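Local coordinates for protein tyrocidine synthetase 3 (PDB 2JGP) that forms part of the nonribosomal assembly line for the antibiotic tyrocidine, pairing a peptidyl carrier domain with a condensation domain that makes peptide bonds, at residues A174-T179 / S205-G210; A302-T307 / F487-M492; D464-A469 / G479-T484. All blocks are in the same frame, centred on the assembly; numbering follows the deposited sequence.

In the fold
All three contacts lie in the condensation domain, in two separate sheets. Contact 1 comes first along the chain, at the edge of a five-stranded mixed sheet. Contacts 2 and 3 share a four-stranded mixed sheet, their centres about 7 Å apart and each 34 to 35 Å from that of contact 1, consistent with the two-lobed build of condensation domains. Strand 476-483 pairs with strand 465-471 in contact 3 and with strand 303-309 on its other side (Asp304 with Tyr482, Cys306 with Val480), so these two contacts touch; the chain then enters helix 489-508, which supplies one side of contact 2. In chain order, contact 3 is nested within the loop that contact 2 closes.

Contact 1. Residues A174-T179 / S205-G210; sequences AYSEVT and SLLKIG
Tyr175 and Lys208 cross at an angle on one face of a parallel strand pair, the phenol oxygen OH of Tyr175 lying 3.2 Å from CD of Lys208. The ring reaches there because CG is anti to the backbone N (chi1 -179°), which carries it over the neighbouring strand; CD1 of Tyr175 meets CD2 of Leu206 at 4.1 Å. The same hydroxyl donates to OE2 of Glu177 at 3.1 Å, on the anti side of the carboxylate, 28° out of its plane. Glu177 and Lys208 run side by side, yet OE2 of Glu177 and NZ of Lys208 stay 4.8 Å apart. On the other face CB of Ser176 rests on CD2 of Leu207. Farther on, CG2 of Val178 touches both CB of Leu207 and CG2 of Ile209, each at 4.1 Å, while Ala183 and Leu186 of helix 180-189 also touch this valine. The two strands and that helix form a beta-alpha-beta unit, whose parallel strands are joined by four backbone bonds such as Leu206 N to Ala174 O, 2.8 Å. Arg133 makes a cation-pi contact with Tyr175. The tyrosine ring thus packs on Leu206 and the aliphatic part of Lys208 while its hydroxyl bonds Glu177; that hydroxyl and the nearby lysine would probably favour a charged Glu177.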
ATOM      1  N   ALA A 174     -28.559 -11.431  -4.056  1.00 60.72           N
ATOM      2  CA  ALA A 174     -28.924 -12.831  -3.828  1.00 60.55           C
ATOM      3  C   ALA A 174     -29.382 -13.007  -2.381  1.00 60.58           C
ATOM      4  O   ALA A 174     -28.584 -12.875  -1.454  1.00 60.80           O
ATOM      5  CB  ALA A 174     -27.743 -13.733  -4.118  1.00 60.71           C
ATOM      6  N   TYR A 175     -30.663 -13.298  -2.184  1.00 60.33           N
ATOM      7  CA  TYR A 175     -31.226 -13.420  -0.843  1.00 60.17           C
ATOM      8  C   TYR A 175     -31.497 -14.878  -0.481  1.00 60.41           C
ATOM      9  O   TYR A 175     -32.029 -15.639  -1.293  1.00 59.86           O
ATOM     10  CB  TYR A 175     -32.513 -12.604  -0.735  1.00 60.22           C
ATOM     11  CG  TYR A 175     -33.150 -12.644   0.636  1.00 59.90           C
ATOM     12  CD1 TYR A 175     -32.605 -11.928   1.698  1.00 60.16           C
ATOM     13  CD2 TYR A 175     -34.297 -13.393   0.870  1.00 60.02           C
ATOM     14  CE1 TYR A 175     -33.182 -11.959   2.956  1.00 60.03           C
ATOM     15  CE2 TYR A 175     -34.884 -13.433   2.124  1.00 60.36           C
ATOM     16  CZ  TYR A 175     -34.321 -12.712   3.166  1.00 60.10           C
ATOM     17  OH  TYR A 175     -34.906 -12.746   4.413  1.00 60.16           O
ATOM     18  N   SER A 176     -31.117 -15.257   0.738  1.00 60.92           N
ATOM     19  CA  SER A 176     -31.381 -16.595   1.266  1.00 61.60           C
ATOM     20  C   SER A 176     -31.677 -16.530   2.761  1.00 62.31           C
ATOM     21  O   SER A 176     -31.289 -15.576   3.436  1.00 62.34           O
ATOM     22  CB  SER A 176     -30.185 -17.523   1.025  1.00 61.55           C
ATOM     23  OG  SER A 176     -29.830 -17.579  -0.346  1.00 61.18           O
ATOM     24  N   GLU A 177     -32.376 -17.544   3.263  1.00 63.19           N
ATOM     25  CA  GLU A 177     -32.646 -17.686   4.689  1.00 64.02           C
ATOM     26  C   GLU A 177     -32.041 -19.003   5.168  1.00 64.72           C
ATOM     27  O   GLU A 177     -32.441 -20.075   4.715  1.00 64.78           O
ATOM     28  CB  GLU A 177     -34.151 -17.649   4.962  1.00 64.23           C
ATOM     29  CG  GLU A 177     -34.841 -16.407   4.400  1.00 64.75           C
ATOM     30  CD  GLU A 177     -36.257 -16.210   4.914  1.00 65.85           C
ATOM     31  OE1 GLU A 177     -36.800 -17.123   5.575  1.00 66.89           O
ATOM     32  OE2 GLU A 177     -36.830 -15.130   4.652  1.00 66.23           O
ATOM     33  N   VAL A 178     -31.068 -18.913   6.068  1.00 65.42           N
ATOM     34  CA  VAL A 178     -30.317 -20.079   6.527  1.00 66.11           C
ATOM     35  C   VAL A 178     -30.070 -20.002   8.027  1.00 66.80           C
ATOM     36  O   VAL A 178     -30.234 -18.947   8.632  1.00 66.70           O
ATOM     37  CB  VAL A 178     -28.942 -20.161   5.823  1.00 66.06           C
ATOM     38  CG1 VAL A 178     -29.116 -20.283   4.315  1.00 66.16           C
ATOM     39  CG2 VAL A 178     -28.085 -18.944   6.168  1.00 66.00           C
ATOM     40  N   THR A 179     -29.664 -21.126   8.616  1.00 67.61           N
ATOM     41  CA  THR A 179     -29.198 -21.152  10.001  1.00 68.31           C
ATOM     42  C   THR A 179     -27.865 -20.415  10.096  1.00 68.68           C
ATOM     43  O   THR A 179     -27.160 -20.273   9.094  1.00 68.68           O
ATOM     44  CB  THR A 179     -29.017 -22.602  10.501  1.00 68.31           C
ATOM     45  OG1 THR A 179     -30.286 -23.272  10.496  1.00 69.20           O
ATOM     46  CG2 THR A 179     -28.448 -22.631  11.918  1.00 68.81           C
ATOM     47  N   SER A 205     -24.479 -11.556  -1.445  1.00 61.62           N
ATOM     48  CA  SER A 205     -25.505 -12.428  -0.891  1.00 61.47           C
ATOM     49  C   SER A 205     -25.910 -11.901   0.483  1.00 61.35           C
ATOM     50  O   SER A 205     -25.051 -11.628   1.324  1.00 61.49           O
ATOM     51  CB  SER A 205     -25.002 -13.867  -0.776  1.00 61.66           C
ATOM     52  OG  SER A 205     -24.777 -14.440  -2.054  1.00 61.85           O
ATOM     53  N   LEU A 206     -27.213 -11.736   0.689  1.00 60.92           N
ATOM     54  CA  LEU A 206     -27.757 -11.398   2.003  1.00 60.48           C
ATOM     55  C   LEU A 206     -28.398 -12.647   2.598  1.00 60.29           C
ATOM     56  O   LEU A 206     -29.339 -13.195   2.026  1.00 60.03           O
ATOM     57  CB  LEU A 206     -28.795 -10.285   1.888  1.00 60.51           C
ATOM     58  CG  LEU A 206     -29.385  -9.789   3.209  1.00 60.13           C
ATOM     59  CD1 LEU A 206     -28.286  -9.283   4.143  1.00 60.31           C
ATOM     60  CD2 LEU A 206     -30.420  -8.701   2.956  1.00 60.86           C
ATOM     61  N   LEU A 207     -27.876 -13.092   3.739  1.00 60.24           N
ATOM     62  CA  LEU A 207     -28.362 -14.298   4.401  1.00 60.14           C
ATOM     63  C   LEU A 207     -29.031 -13.925   5.715  1.00 60.19           C
ATOM     64  O   LEU A 207     -28.368 -13.446   6.630  1.00 60.06           O
ATOM     65  CB  LEU A 207     -27.206 -15.260   4.676  1.00 60.37           C
ATOM     66  CG  LEU A 207     -26.240 -15.539   3.526  1.00 60.52           C
ATOM     67  CD1 LEU A 207     -25.055 -16.350   4.036  1.00 61.24           C
ATOM     68  CD2 LEU A 207     -26.956 -16.261   2.391  1.00 61.47           C
ATOM     69  N   LYS A 208     -30.343 -14.135   5.788  1.00 59.81           N
ATOM     70  CA  LYS A 208     -31.094 -13.973   7.027  1.00 60.35           C
ATOM     71  C   LYS A 208     -30.863 -15.201   7.900  1.00 60.35           C
ATOM     72  O   LYS A 208     -31.261 -16.311   7.536  1.00 60.26           O
ATOM     73  CB  LYS A 208     -32.584 -13.811   6.726  1.00 60.17           C
ATOM     74  CG  LYS A 208     -33.463 -13.613   7.961  1.00 60.85           C
ATOM     75  CD  LYS A 208     -34.815 -13.014   7.585  1.00 61.66           C
ATOM     76  CE  LYS A 208     -35.610 -12.559   8.803  1.00 62.18           C
ATOM     77  NZ  LYS A 208     -36.697 -13.503   9.172  1.00 62.22           N
ATOM     78  N   ILE A 209     -30.200 -14.997   9.038  1.00 60.61           N
ATOM     79  CA  ILE A 209     -29.881 -16.085   9.969  1.00 60.90           C
ATOM     80  C   ILE A 209     -30.784 -16.077  11.201  1.00 61.15           C
ATOM     81  O   ILE A 209     -30.757 -17.008  12.010  1.00 61.13           O
ATOM     82  CB  ILE A 209     -28.385 -16.068  10.392  1.00 60.98           C
ATOM     83  CG1 ILE A 209     -28.038 -14.818  11.211  1.00 61.03           C
ATOM     84  CG2 ILE A 209     -27.502 -16.152   9.163  1.00 61.20           C
ATOM     85  CD1 ILE A 209     -26.616 -14.808  11.736  1.00 59.85           C
ATOM     86  N   GLY A 210     -31.584 -15.023  11.334  1.00 61.28           N
ATOM     87  CA  GLY A 210     -32.541 -14.927  12.420  1.00 61.40           C
ATOM     88  C   GLY A 210     -33.413 -13.694  12.320  1.00 61.57           C
ATOM     89  O   GLY A 210     -33.117 -12.765  11.567  1.00 61.01           O
TER

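Contact 2. Residues A302-T307 / F487-M492; sequences AGDQCT and FTRETM
Arg489 reaches Asp304 and Gln305 across the contact, but segment 487-492 begins with Phe487, and CE of Met492 lies over one face of its ring, toward the rim. Thr488 follows as N-cap of helix 489-508: its OG1 accepts from N of Thr491 at 3.1 Å, a role that suits a short hydroxyl side chain, since it can bend back to an amide of the first turn. Asp292 receives a hydrogen bond from N of Thr488 and another from OG1 of Thr491, which ties the helix start to a preceding loop.

Arg489 comes next, and its long chain, bent at chi3 (-65°), swings the guanidinium over to the strand. NH1 and NH2 of Arg489 both donate end-on to O of Gln305, each at 3.2 Å, coming from one face of the carbonyl and tilted about 30° from its plane. Both bonds are clearly bent, as expected when two N-H groups of one guanidinium converge on a single oxygen. NH2 of Arg489 also forms a salt bridge with OD1 of Asp304 at 3.1 Å, although the carboxylate stands nearly square to the guanidinium, 89° between planes. That carboxylate oxygen is held in turn by N of Gln305, which donates to its anti lone pair.

The strand concerned, 303-309, is an outermost member of a four-stranded mixed sheet, and the contact lays the first turn of the helix beside it. Strand 476-483 is its neighbour in the sheet, with Tyr482 touching both Asp304 and Arg489.

Met492 lies one turn along the helix from Thr488, whose O accepts from its N. CB of Met492 packs on SG of Cys306 at 3.9 Å, while CB of Cys306 sits 3.6 Å from NH1 of Arg489. A small thiol suits this buried place, and the bent, flexible methionine chain then turns away toward Phe487, with Val480 and Tyr482 also against it.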
ATOM      1  N   ALA A 302       0.055 -22.170   3.118  1.00 56.93           N
ATOM      2  CA  ALA A 302      -0.554 -22.388   4.420  1.00 56.69           C
ATOM      3  C   ALA A 302       0.062 -21.418   5.420  1.00 56.69           C
ATOM      4  O   ALA A 302       1.286 -21.279   5.498  1.00 55.58           O
ATOM      5  CB  ALA A 302      -0.354 -23.830   4.877  1.00 56.64           C
ATOM      6  N   GLY A 303      -0.795 -20.729   6.165  1.00 57.05           N
ATOM      7  CA  GLY A 303      -0.345 -19.706   7.091  1.00 57.31           C
ATOM      8  C   GLY A 303      -1.022 -19.796   8.438  1.00 57.98           C
ATOM      9  O   GLY A 303      -2.031 -20.492   8.612  1.00 57.37           O
ATOM     10  N   ASP A 304      -0.429 -19.109   9.402  1.00 58.76           N
ATOM     11  CA  ASP A 304      -1.061 -18.847  10.684  1.00 59.87           C
ATOM     12  C   ASP A 304      -0.586 -17.491  11.161  1.00 60.22           C
ATOM     13  O   ASP A 304       0.268 -16.881  10.530  1.00 59.82           O
ATOM     14  CB  ASP A 304      -0.684 -19.903  11.707  1.00 60.05           C
ATOM     15  CG  ASP A 304      -1.854 -20.288  12.599  1.00 61.73           C
ATOM     16  OD1 ASP A 304      -2.556 -19.381  13.131  1.00 61.19           O
ATOM     17  OD2 ASP A 304      -2.060 -21.506  12.754  1.00 63.39           O
ATOM     18  N   GLN A 305      -1.141 -17.030  12.279  1.00 61.35           N
ATOM     19  CA  GLN A 305      -0.823 -15.708  12.802  1.00 62.21           C
ATOM     20  C   GLN A 305      -0.654 -15.737  14.312  1.00 62.25           C
ATOM     21  O   GLN A 305      -1.248 -16.569  14.993  1.00 61.92           O
ATOM     22  CB  GLN A 305      -1.924 -14.708  12.425  1.00 62.91           C
ATOM     23  CG  GLN A 305      -1.717 -13.316  13.024  1.00 65.41           C
ATOM     24  CD  GLN A 305      -2.669 -12.266  12.478  1.00 68.95           C
ATOM     25  OE1 GLN A 305      -3.244 -12.422  11.398  1.00 71.42           O
ATOM     26  NE2 GLN A 305      -2.823 -11.173  13.223  1.00 70.80           N
ATOM     27  N   CYS A 306       0.166 -14.820  14.820  1.00 62.39           N
ATOM     28  CA  CYS A 306       0.210 -14.520  16.247  1.00 62.77           C
ATOM     29  C   CYS A 306       0.249 -13.007  16.431  1.00 62.03           C
ATOM     30  O   CYS A 306       0.719 -12.275  15.554  1.00 61.47           O
ATOM     31  CB  CYS A 306       1.411 -15.185  16.920  1.00 63.06           C
ATOM     32  SG  CYS A 306       2.990 -14.762  16.191  1.00 67.55           S
ATOM     33  N   THR A 307      -0.271 -12.548  17.563  1.00 61.45           N
ATOM     34  CA  THR A 307      -0.347 -11.122  17.860  1.00 61.34           C
ATOM     35  C   THR A 307       0.056 -10.876  19.307  1.00 60.97           C
ATOM     36  O   THR A 307      -0.277 -11.667  20.186  1.00 60.71           O
ATOM     37  CB  THR A 307      -1.773 -10.582  17.627  1.00 61.35           C
ATOM     38  OG1 THR A 307      -2.185 -10.876  16.284  1.00 62.25           O
ATOM     39  CG2 THR A 307      -1.826  -9.074  17.849  1.00 61.60           C
ATOM     40  N   PHE A 487       7.810 -22.221  10.116  1.00 53.77           N
ATOM     41  CA  PHE A 487       7.953 -21.808  11.519  1.00 54.75           C
ATOM     42  C   PHE A 487       6.869 -22.379  12.423  1.00 55.52           C
ATOM     43  O   PHE A 487       5.715 -22.535  12.010  1.00 55.64           O
ATOM     44  CB  PHE A 487       7.938 -20.280  11.649  1.00 54.77           C
ATOM     45  CG  PHE A 487       8.839 -19.573  10.676  1.00 55.23           C
ATOM     46  CD1 PHE A 487      10.216 -19.583  10.850  1.00 55.47           C
ATOM     47  CD2 PHE A 487       8.309 -18.886   9.591  1.00 55.60           C
ATOM     48  CE1 PHE A 487      11.047 -18.923   9.956  1.00 54.99           C
ATOM     49  CE2 PHE A 487       9.133 -18.228   8.692  1.00 55.56           C
ATOM     50  CZ  PHE A 487      10.505 -18.245   8.878  1.00 55.30           C
ATOM     51  N   THR A 488       7.258 -22.689  13.658  1.00 56.42           N
ATOM     52  CA  THR A 488       6.315 -23.074  14.697  1.00 56.97           C
ATOM     53  C   THR A 488       5.757 -21.805  15.342  1.00 57.54           C
ATOM     54  O   THR A 488       6.350 -20.724  15.234  1.00 57.24           O
ATOM     55  CB  THR A 488       6.986 -23.938  15.787  1.00 57.02           C
ATOM     56  OG1 THR A 488       7.969 -23.164  16.488  1.00 57.53           O
ATOM     57  CG2 THR A 488       7.657 -25.164  15.181  1.00 57.01           C
ATOM     58  N   ARG A 489       4.615 -21.942  16.010  1.00 58.04           N
ATOM     59  CA  ARG A 489       4.044 -20.851  16.797  1.00 58.64           C
ATOM     60  C   ARG A 489       5.029 -20.350  17.850  1.00 58.43           C
ATOM     61  O   ARG A 489       5.149 -19.144  18.065  1.00 58.09           O
ATOM     62  CB  ARG A 489       2.753 -21.307  17.479  1.00 59.22           C
ATOM     63  CG  ARG A 489       2.144 -20.272  18.417  1.00 61.24           C
ATOM     64  CD  ARG A 489       0.723 -20.642  18.792  1.00 63.95           C
ATOM     65  NE  ARG A 489      -0.158 -20.605  17.627  1.00 67.12           N
ATOM     66  CZ  ARG A 489      -0.652 -19.496  17.076  1.00 69.41           C
ATOM     67  NH1 ARG A 489      -0.369 -18.301  17.580  1.00 70.62           N
ATOM     68  NH2 ARG A 489      -1.442 -19.589  16.011  1.00 71.01           N
ATOM     69  N   GLU A 490       5.722 -21.281  18.503  1.00 58.26           N
ATOM     70  CA  GLU A 490       6.697 -20.954  19.545  1.00 58.39           C
ATOM     71  C   GLU A 490       7.782 -20.017  19.010  1.00 58.00           C
ATOM     72  O   GLU A 490       8.074 -18.985  19.622  1.00 57.46           O
ATOM     73  CB  GLU A 490       7.325 -22.239  20.105  1.00 58.83           C
ATOM     74  CG  GLU A 490       8.398 -22.028  21.170  1.00 60.60           C
ATOM     75  CD  GLU A 490       9.085 -23.322  21.582  1.00 62.53           C
ATOM     76  OE1 GLU A 490       8.518 -24.416  21.361  1.00 64.32           O
ATOM     77  OE2 GLU A 490      10.201 -23.247  22.132  1.00 64.74           O
ATOM     78  N   THR A 491       8.363 -20.385  17.869  1.00 57.50           N
ATOM     79  CA  THR A 491       9.417 -19.589  17.228  1.00 57.25           C
ATOM     80  C   THR A 491       8.959 -18.178  16.872  1.00 57.24           C
ATOM     81  O   THR A 491       9.719 -17.217  17.013  1.00 57.16           O
ATOM     82  CB  THR A 491       9.940 -20.286  15.949  1.00 57.08           C
ATOM     83  OG1 THR A 491      10.654 -21.470  16.317  1.00 56.51           O
ATOM     84  CG2 THR A 491      10.869 -19.358  15.143  1.00 56.64           C
ATOM     85  N   MET A 492       7.716 -18.056  16.416  1.00 57.53           N
ATOM     86  CA  MET A 492       7.183 -16.771  15.974  1.00 58.01           C
ATOM     87  C   MET A 492       6.760 -15.888  17.146  1.00 58.16           C
ATOM     88  O   MET A 492       6.914 -14.668  17.090  1.00 57.66           O
ATOM     89  CB  MET A 492       6.027 -16.987  14.997  1.00 58.19           C
ATOM     90  CG  MET A 492       6.483 -17.537  13.655  1.00 59.14           C
ATOM     91  SD  MET A 492       7.333 -16.292  12.663  1.00 63.37           S
ATOM     92  CE  MET A 492       9.052 -16.654  13.008  1.00 63.03           C
TER

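Contact 3. Residues D464-A469 / G479-T484; sequences DLTFSA and GVEYST
A beta hairpin, built from strands 465-471 and 476-483, supplies this contact within the four-stranded sheet. Thr466 faces Glu481 as a hydrogen-bonded pair, with N of Thr466 2.7 Å from O of Glu481, and Ser468 pairs in the same way with Gly479, where N of Gly479 meets O of Ser468 at 2.6 Å. Phe467-Val480, between them, and Leu465-Tyr482, beyond Thr466-Glu481, are non-hydrogen-bonded pairs. Their side chains share one face, where the two methyls of Val480 touch two residues of the partner strand, CG1 on CD1 of Leu465 and CG2 on CD1 of Phe467, both at 3.9 Å. With CG1 anti to the backbone N (chi1 179°), the branched valine spreads one methyl to each. Phe499 of helix 489-508 and Tyr337 of helix 329-345 meet the phenylalanine ring. On the other face Thr466 and Glu481 lie side by side, joined through a water 2.6 Å from OG1 of Thr466 and 2.7 Å from OE2 of Glu481, while OG of Ser468 bonds Thr433. N of Ser483 donates to O of Asp464, whose carboxylate forms a salt bridge with Arg295. The first face is thus mainly apolar where Leu465, Phe467 and Val480 meet; on the second, the water donates to Glu481, which would suit a charged carboxylate.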
ATOM      1  N   ASP A 464       7.199 -15.671   3.403  1.00 59.12           N
ATOM      2  CA  ASP A 464       7.693 -16.431   4.561  1.00 58.64           C
ATOM      3  C   ASP A 464       7.031 -15.914   5.815  1.00 58.42           C
ATOM      4  O   ASP A 464       6.567 -16.683   6.656  1.00 57.77           O
ATOM      5  CB  ASP A 464       9.204 -16.293   4.726  1.00 58.77           C
ATOM      6  CG  ASP A 464       9.976 -17.077   3.705  1.00 58.76           C
ATOM      7  OD1 ASP A 464       9.354 -17.630   2.778  1.00 59.13           O
ATOM      8  OD2 ASP A 464      11.211 -17.140   3.838  1.00 59.90           O
ATOM      9  N   LEU A 465       7.002 -14.593   5.934  1.00 58.35           N
ATOM     10  CA  LEU A 465       6.209 -13.958   6.964  1.00 58.80           C
ATOM     11  C   LEU A 465       5.887 -12.507   6.619  1.00 58.47           C
ATOM     12  O   LEU A 465       6.633 -11.843   5.894  1.00 57.98           O
ATOM     13  CB  LEU A 465       6.897 -14.077   8.332  1.00 59.43           C
ATOM     14  CG  LEU A 465       8.077 -13.169   8.674  1.00 60.48           C
ATOM     15  CD1 LEU A 465       7.574 -11.898   9.299  1.00 62.14           C
ATOM     16  CD2 LEU A 465       9.029 -13.873   9.639  1.00 61.54           C
ATOM     17  N   THR A 466       4.738 -12.050   7.109  1.00 58.35           N
ATOM     18  CA  THR A 466       4.321 -10.665   6.976  1.00 58.57           C
ATOM     19  C   THR A 466       4.220 -10.086   8.376  1.00 59.04           C
ATOM     20  O   THR A 466       3.476 -10.606   9.213  1.00 58.36           O
ATOM     21  CB  THR A 466       2.956 -10.554   6.283  1.00 58.75           C
ATOM     22  OG1 THR A 466       3.070 -11.034   4.939  1.00 58.16           O
ATOM     23  CG2 THR A 466       2.468  -9.112   6.271  1.00 58.63           C
ATOM     24  N   PHE A 467       4.982  -9.020   8.622  1.00 59.21           N
ATOM     25  CA  PHE A 467       5.070  -8.402   9.936  1.00 60.13           C
ATOM     26  C   PHE A 467       4.182  -7.163   9.904  1.00 60.73           C
ATOM     27  O   PHE A 467       4.384  -6.293   9.067  1.00 60.29           O
ATOM     28  CB  PHE A 467       6.526  -8.020  10.224  1.00 60.35           C
ATOM     29  CG  PHE A 467       6.744  -7.401  11.577  1.00 61.07           C
ATOM     30  CD1 PHE A 467       7.237  -8.159  12.627  1.00 61.89           C
ATOM     31  CD2 PHE A 467       6.472  -6.055  11.796  1.00 61.77           C
ATOM     32  CE1 PHE A 467       7.446  -7.591  13.873  1.00 61.49           C
ATOM     33  CE2 PHE A 467       6.678  -5.485  13.039  1.00 61.92           C
ATOM     34  CZ  PHE A 467       7.167  -6.255  14.077  1.00 62.08           C
ATOM     35  N   SER A 468       3.193  -7.104  10.790  1.00 61.62           N
ATOM     36  CA  SER A 468       2.210  -6.024  10.797  1.00 62.69           C
ATOM     37  C   SER A 468       2.158  -5.321  12.146  1.00 63.36           C
ATOM     38  O   SER A 468       1.882  -5.949  13.168  1.00 63.82           O
ATOM     39  CB  SER A 468       0.821  -6.568  10.476  1.00 62.69           C
ATOM     40  OG  SER A 468       0.754  -7.016   9.136  1.00 64.61           O
ATOM     41  N   ALA A 469       2.426  -4.020  12.150  1.00 63.86           N
ATOM     42  CA  ALA A 469       2.241  -3.208  13.346  1.00 64.43           C
ATOM     43  C   ALA A 469       0.906  -2.476  13.218  1.00 65.07           C
ATOM     44  O   ALA A 469       0.602  -1.920  12.162  1.00 64.96           O
ATOM     45  CB  ALA A 469       3.391  -2.226  13.504  1.00 64.29           C
ATOM     46  N   GLY A 479       1.721  -7.971  14.868  1.00 62.59           N
ATOM     47  CA  GLY A 479       1.168  -9.188  14.275  1.00 62.29           C
ATOM     48  C   GLY A 479       2.155  -9.815  13.306  1.00 61.86           C
ATOM     49  O   GLY A 479       2.826  -9.107  12.550  1.00 61.57           O
ATOM     50  N   VAL A 480       2.247 -11.144  13.336  1.00 61.24           N
ATOM     51  CA  VAL A 480       3.071 -11.887  12.384  1.00 60.84           C
ATOM     52  C   VAL A 480       2.234 -12.993  11.762  1.00 60.40           C
ATOM     53  O   VAL A 480       1.721 -13.864  12.464  1.00 60.52           O
ATOM     54  CB  VAL A 480       4.337 -12.472  13.044  1.00 60.99           C
ATOM     55  CG1 VAL A 480       5.164 -13.267  12.029  1.00 61.01           C
ATOM     56  CG2 VAL A 480       5.176 -11.355  13.647  1.00 61.00           C
ATOM     57  N   GLU A 481       2.066 -12.909  10.445  1.00 59.68           N
ATOM     58  CA  GLU A 481       1.451 -13.952   9.648  1.00 59.18           C
ATOM     59  C   GLU A 481       2.609 -14.701   9.014  1.00 58.38           C
ATOM     60  O   GLU A 481       3.434 -14.097   8.336  1.00 57.99           O
ATOM     61  CB  GLU A 481       0.559 -13.336   8.575  1.00 59.62           C
ATOM     62  CG  GLU A 481       0.026 -14.308   7.545  1.00 61.41           C
ATOM     63  CD  GLU A 481      -0.573 -13.585   6.358  1.00 64.55           C
ATOM     64  OE1 GLU A 481      -1.745 -13.166   6.454  1.00 65.78           O
ATOM     65  OE2 GLU A 481       0.132 -13.429   5.333  1.00 66.99           O
ATOM     66  N   TYR A 482       2.673 -16.010   9.231  1.00 57.36           N
ATOM     67  CA  TYR A 482       3.851 -16.780   8.836  1.00 56.51           C
ATOM     68  C   TYR A 482       3.485 -18.086   8.154  1.00 55.78           C
ATOM     69  O   TYR A 482       2.396 -18.618   8.356  1.00 55.88           O
ATOM     70  CB  TYR A 482       4.726 -17.065  10.057  1.00 56.57           C
ATOM     71  CG  TYR A 482       4.042 -17.866  11.139  1.00 56.47           C
ATOM     72  CD1 TYR A 482       4.132 -19.253  11.168  1.00 56.12           C
ATOM     73  CD2 TYR A 482       3.316 -17.235  12.143  1.00 56.73           C
ATOM     74  CE1 TYR A 482       3.506 -19.996  12.163  1.00 56.59           C
ATOM     75  CE2 TYR A 482       2.688 -17.968  13.141  1.00 56.79           C
ATOM     76  CZ  TYR A 482       2.788 -19.343  13.145  1.00 57.40           C
ATOM     77  OH  TYR A 482       2.169 -20.066  14.125  1.00 57.87           O
ATOM     78  N   SER A 483       4.426 -18.594   7.362  1.00 55.09           N
ATOM     79  CA  SER A 483       4.279 -19.868   6.673  1.00 54.80           C
ATOM     80  C   SER A 483       4.317 -21.021   7.669  1.00 53.84           C
ATOM     81  O   SER A 483       5.301 -21.190   8.382  1.00 53.41           O
ATOM     82  CB  SER A 483       5.412 -20.050   5.661  1.00 54.84           C
ATOM     83  OG  SER A 483       5.407 -19.010   4.704  1.00 57.24           O
ATOM     84  N   THR A 484       3.250 -21.816   7.698  1.00 53.22           N
ATOM     85  CA  THR A 484       3.163 -22.984   8.577  1.00 53.33           C
ATOM     86  C   THR A 484       4.231 -24.037   8.237  1.00 52.66           C
ATOM     87  O   THR A 484       4.640 -24.822   9.093  1.00 52.34           O
ATOM     88  CB  THR A 484       1.753 -23.619   8.479  1.00 53.32           C
ATOM     89  OG1 THR A 484       0.769 -22.616   8.771  1.00 55.94           O
ATOM     90  CG2 THR A 484       1.600 -24.772   9.453  1.00 54.95           C
TER
HETATM   91  O   HOH W   1       2.724 -13.636   4.686  1.00 39.06           O